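Local coordinates for protein putative polyketide cyclase (PDB 3K0Z) that is of unknown function but belongs to the SnoaL-like polyketide cyclase family and is probably a lipoprotein with an NTF2-like fold, at residues F46-I55 / T76-R87. Residues are numbered along the deposited sequence; the frame is centred on the assembly and turned at random.
Sequences FWDTGKEELI and TEGLKFAAQNFR
The Phe46 ring meets Leu79 at its edge, where CZ lies 3.4 Å from Leu79 O, close to the ring plane. Ile55 CG1 sits over one face of this ring, towards the rim. With CG anti to the backbone N (chi1 171°), the Phe46 ring brings CZ onto Leu79 O and Ala83 CB. The Trp47 indole carries Phe46 CD2 over the centre of one face. Ala82 CB approaches its edge in plane, 3.8 Å from Trp47 CZ3. Leu79 CD2 packs tightly on Trp47 CZ2 at 3.4 Å, the two side chains crossing at about a right angle.

The Arg87 guanidinium has Gly50 N over one face and carbonyl oxygens at its edge. Arg87 NH2 donates to Trp47 O (3.1 Å, 173°), in the guanidinium plane but above the carbonyl plane. A bent, weak bond runs from Arg87 NH2 to Asp48 O. Arg87 NH1 turns back to Ala83 O, and water 1 joins Arg87 NE to Asp48 O. The in-plane bonds to Trp47 O and Ala83 O, with water 1 at the edge, fix the rotation of the guanidinium at the last turn of helix 30-49.

Ile55 CD1 touches Lys80 CG at 3.5 Å. The Glu52 carboxylate lies across the aliphatic part of Lys80. Water 2 donates to Glu52 OE2 and accepts a weak bond from Gln84 NE2.

Helix 76-87 thus packs against the C-terminal turn of helix 30-49 and the turn that follows it, beside the curved sheet, as in the NTF2-like alpha+beta fold of SnoaL-type proteins.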
loop_
_atom_site.group_PDB
_atom_site.type_symbol
_atom_site.label_atom_id
_atom_site.label_comp_id
_atom_site.label_asym_id
_atom_site.label_seq_id
_atom_site.Cartn_x
_atom_site.Cartn_y
_atom_site.Cartn_z
ATOM N N PHE A 46 3.097 16.624 7.868
ATOM C CA PHE A 46 3.363 17.463 6.738
ATOM C C PHE A 46 2.215 17.341 5.731
ATOM O O PHE A 46 1.673 18.339 5.270
ATOM C CB PHE A 46 4.684 17.115 6.078
ATOM C CG PHE A 46 4.858 17.821 4.787
ATOM C CD1 PHE A 46 5.050 19.199 4.765
ATOM C CD2 PHE A 46 4.734 17.143 3.593
ATOM C CE1 PHE A 46 5.158 19.882 3.548
ATOM C CE2 PHE A 46 4.850 17.801 2.380
ATOM C CZ PHE A 46 5.050 19.168 2.351
ATOM N N TRP A 47 1.830 16.121 5.381
ATOM C CA TRP A 47 0.713 15.981 4.439
ATOM C C TRP A 47 -0.567 16.585 4.997
ATOM O O TRP A 47 -1.376 17.107 4.221
ATOM C CB TRP A 47 0.492 14.545 4.047
ATOM C CG TRP A 47 1.632 13.970 3.210
ATOM C CD1 TRP A 47 2.425 12.914 3.533
ATOM C CD2 TRP A 47 2.099 14.443 1.918
ATOM N NE1 TRP A 47 3.340 12.688 2.530
ATOM C CE2 TRP A 47 3.176 13.626 1.541
ATOM C CE3 TRP A 47 1.692 15.469 1.052
ATOM C CZ2 TRP A 47 3.847 13.776 0.315
ATOM C CZ3 TRP A 47 2.381 15.649 -0.165
ATOM C CH2 TRP A 47 3.454 14.802 -0.508
ATOM N N ASP A 48 -0.765 16.534 6.319
ATOM C CA ASP A 48 -1.977 17.120 6.895
ATOM C C ASP A 48 -1.935 18.651 6.909
ATOM O O ASP A 48 -2.967 19.290 6.735
ATOM C CB ASP A 48 -2.177 16.567 8.287
ATOM C CG ASP A 48 -3.519 16.975 8.919
ATOM O OD1 ASP A 48 -4.594 16.826 8.308
ATOM O OD2 ASP A 48 -3.484 17.464 10.040
ATOM N N THR A 49 -0.746 19.229 7.107
ATOM C CA THR A 49 -0.589 20.667 7.333
ATOM C C THR A 49 0.083 21.494 6.236
ATOM O O THR A 49 -0.185 22.704 6.116
ATOM C CB THR A 49 0.197 20.909 8.634
ATOM O OG1 THR A 49 1.559 20.499 8.457
ATOM C CG2 THR A 49 -0.434 20.102 9.753
ATOM N N GLY A 50 0.955 20.880 5.447
ATOM C CA GLY A 50 1.762 21.634 4.490
ATOM C C GLY A 50 2.888 22.424 5.135
ATOM O O GLY A 50 3.481 23.255 4.475
ATOM N N LYS A 51 3.194 22.203 6.414
ATOM C CA LYS A 51 4.275 22.955 7.090
ATOM C C LYS A 51 5.640 22.495 6.597
ATOM O O LYS A 51 6.156 21.439 7.047
ATOM C CB LYS A 51 4.212 22.819 8.620
ATOM C CG LYS A 51 3.114 23.613 9.330
ATOM N N GLU A 52 6.225 23.258 5.675
ATOM C CA GLU A 52 7.492 22.875 5.032
ATOM C C GLU A 52 8.694 22.723 5.965
ATOM O O GLU A 52 9.608 21.994 5.644
ATOM C CB GLU A 52 7.838 23.825 3.891
ATOM C CG GLU A 52 6.812 23.785 2.738
ATOM C CD GLU A 52 7.227 24.704 1.566
ATOM O OE1 GLU A 52 8.265 25.387 1.691
ATOM O OE2 GLU A 52 6.536 24.705 0.538
ATOM N N GLU A 53 8.659 23.341 7.141
ATOM C CA GLU A 53 9.743 23.188 8.096
ATOM C C GLU A 53 9.855 21.743 8.625
ATOM O O GLU A 53 10.894 21.358 9.147
ATOM C CB GLU A 53 9.643 24.194 9.220
ATOM C CG GLU A 53 8.486 23.982 10.209
ATOM C CD GLU A 53 7.206 24.722 9.818
ATOM O OE1 GLU A 53 7.048 25.163 8.618
ATOM O OE2 GLU A 53 6.348 24.846 10.737
ATOM N N LEU A 54 8.811 20.942 8.446
ATOM C CA LEU A 54 8.850 19.512 8.837
ATOM C C LEU A 54 9.739 18.695 7.922
ATOM O O LEU A 54 10.331 17.661 8.309
ATOM C CB LEU A 54 7.439 18.907 8.835
ATOM C CG LEU A 54 6.505 19.344 9.965
ATOM C CD1 LEU A 54 5.182 18.755 9.705
ATOM C CD2 LEU A 54 7.082 18.917 11.384
ATOM N N ILE A 55 9.835 19.113 6.678
ATOM C CA ILE A 55 10.558 18.295 5.683
ATOM C C ILE A 55 11.999 17.909 6.071
ATOM O O ILE A 55 12.341 16.726 6.119
ATOM C CB ILE A 55 10.474 18.937 4.273
ATOM C CG1 ILE A 55 9.032 18.875 3.772
ATOM C CG2 ILE A 55 11.395 18.215 3.270
ATOM C CD1 ILE A 55 8.776 19.675 2.527
ATOM N N THR A 76 12.629 16.377 -2.370
ATOM C CA THR A 76 12.008 17.258 -1.391
ATOM C C THR A 76 11.206 18.401 -2.050
ATOM O O THR A 76 10.157 18.768 -1.537
ATOM C CB THR A 76 13.047 17.834 -0.395
ATOM O OG1 THR A 76 14.027 18.569 -1.107
ATOM C CG2 THR A 76 13.721 16.720 0.425
ATOM N N GLU A 77 11.653 18.921 -3.195
ATOM C CA GLU A 77 10.947 20.022 -3.838
ATOM C C GLU A 77 9.566 19.558 -4.328
ATOM O O GLU A 77 8.615 20.347 -4.397
ATOM C CB GLU A 77 11.797 20.702 -4.946
ATOM C CG GLU A 77 11.824 20.039 -6.350
ATOM C CD GLU A 77 12.807 20.706 -7.325
ATOM O OE1 GLU A 77 13.218 21.864 -7.128
ATOM O OE2 GLU A 77 13.167 20.067 -8.319
ATOM N N GLY A 78 9.453 18.268 -4.614
ATOM C CA GLY A 78 8.183 17.663 -5.026
ATOM C C GLY A 78 7.195 17.476 -3.893
ATOM O O GLY A 78 5.977 17.456 -4.130
ATOM N N LEU A 79 7.697 17.306 -2.670
ATOM C CA LEU A 79 6.835 17.266 -1.507
ATOM C C LEU A 79 6.135 18.631 -1.291
ATOM O O LEU A 79 4.947 18.718 -1.004
ATOM C CB LEU A 79 7.659 16.889 -0.268
ATOM C CG LEU A 79 8.258 15.460 -0.331
ATOM C CD1 LEU A 79 9.148 15.219 0.855
ATOM C CD2 LEU A 79 7.161 14.357 -0.446
ATOM N N LYS A 80 6.919 19.679 -1.411
ATOM C CA LYS A 80 6.421 21.058 -1.308
ATOM C C LYS A 80 5.429 21.385 -2.410
ATOM O O LYS A 80 4.416 22.058 -2.178
ATOM C CB LYS A 80 7.604 22.006 -1.405
ATOM C CG LYS A 80 8.618 21.790 -0.303
ATOM C CD LYS A 80 9.798 22.717 -0.459
ATOM C CE LYS A 80 10.908 22.317 0.480
ATOM N NZ LYS A 80 12.112 23.118 0.152
ATOM N N PHE A 81 5.754 20.952 -3.622
ATOM C CA PHE A 81 4.866 21.159 -4.766
ATOM C C PHE A 81 3.506 20.521 -4.548
ATOM O O PHE A 81 2.487 21.172 -4.701
ATOM C CB PHE A 81 5.483 20.628 -6.052
ATOM C CG PHE A 81 4.566 20.748 -7.246
ATOM C CD1 PHE A 81 4.453 21.947 -7.915
ATOM C CD2 PHE A 81 3.798 19.669 -7.679
ATOM C CE1 PHE A 81 3.584 22.073 -9.008
ATOM C CE2 PHE A 81 2.928 19.802 -8.763
ATOM C CZ PHE A 81 2.817 21.013 -9.405
ATOM N N ALA A 82 3.505 19.254 -4.156
ATOM C CA ALA A 82 2.297 18.459 -3.991
ATOM C C ALA A 82 1.332 19.005 -2.933
ATOM O O ALA A 82 0.097 19.025 -3.149
ATOM C CB ALA A 82 2.688 16.944 -3.679
ATOM N N ALA A 83 1.876 19.417 -1.802
ATOM C CA ALA A 83 1.081 19.967 -0.708
ATOM C C ALA A 83 0.338 21.239 -1.162
ATOM O O ALA A 83 -0.846 21.397 -0.903
ATOM C CB ALA A 83 1.970 20.271 0.490
ATOM N N GLN A 84 1.040 22.134 -1.848
ATOM C CA GLN A 84 0.450 23.381 -2.318
ATOM C C GLN A 84 -0.513 23.144 -3.465
ATOM O O GLN A 84 -1.577 23.765 -3.507
ATOM C CB GLN A 84 1.539 24.341 -2.796
ATOM C CG GLN A 84 2.471 24.797 -1.728
ATOM C CD GLN A 84 3.566 25.679 -2.280
ATOM O OE1 GLN A 84 3.336 26.843 -2.544
ATOM N NE2 GLN A 84 4.755 25.102 -2.494
ATOM N N ASN A 85 -0.134 22.225 -4.380
ATOM C CA ASN A 85 -0.899 21.964 -5.587
ATOM C C ASN A 85 -2.259 21.365 -5.196
ATOM O O ASN A 85 -3.285 21.805 -5.666
ATOM C CB ASN A 85 -0.099 21.027 -6.511
ATOM C CG ASN A 85 -0.783 20.761 -7.852
ATOM O OD1 ASN A 85 -1.081 21.683 -8.608
ATOM N ND2 ASN A 85 -1.020 19.481 -8.149
ATOM N N PHE A 86 -2.257 20.396 -4.288
ATOM C CA PHE A 86 -3.497 19.799 -3.839
ATOM C C PHE A 86 -4.487 20.835 -3.249
ATOM O O PHE A 86 -5.675 20.832 -3.578
ATOM C CB PHE A 86 -3.198 18.709 -2.820
ATOM C CG PHE A 86 -4.352 17.791 -2.596
ATOM C CD1 PHE A 86 -5.313 18.076 -1.641
ATOM C CD2 PHE A 86 -4.502 16.674 -3.375
ATOM C CE1 PHE A 86 -6.394 17.218 -1.450
ATOM C CE2 PHE A 86 -5.551 15.819 -3.176
ATOM C CZ PHE A 86 -6.495 16.086 -2.206
ATOM N N ARG A 87 -3.994 21.738 -2.420
ATOM C CA ARG A 87 -4.845 22.740 -1.755
ATOM C C ARG A 87 -5.459 23.788 -2.662
ATOM O O ARG A 87 -6.415 24.443 -2.283
ATOM C CB ARG A 87 -4.074 23.387 -0.625
ATOM C CG ARG A 87 -3.999 22.494 0.597
ATOM C CD ARG A 87 -2.790 22.836 1.602
ATOM N NE ARG A 87 -2.845 21.883 2.732
ATOM C CZ ARG A 87 -2.301 20.677 2.764
ATOM N NH1 ARG A 87 -1.529 20.220 1.776
ATOM N NH2 ARG A 87 -2.485 19.936 3.844
HETATM O O HOH W 1 -4.174 21.948 5.499
HETATM O O HOH W 2 7.373 25.715 -2.017
#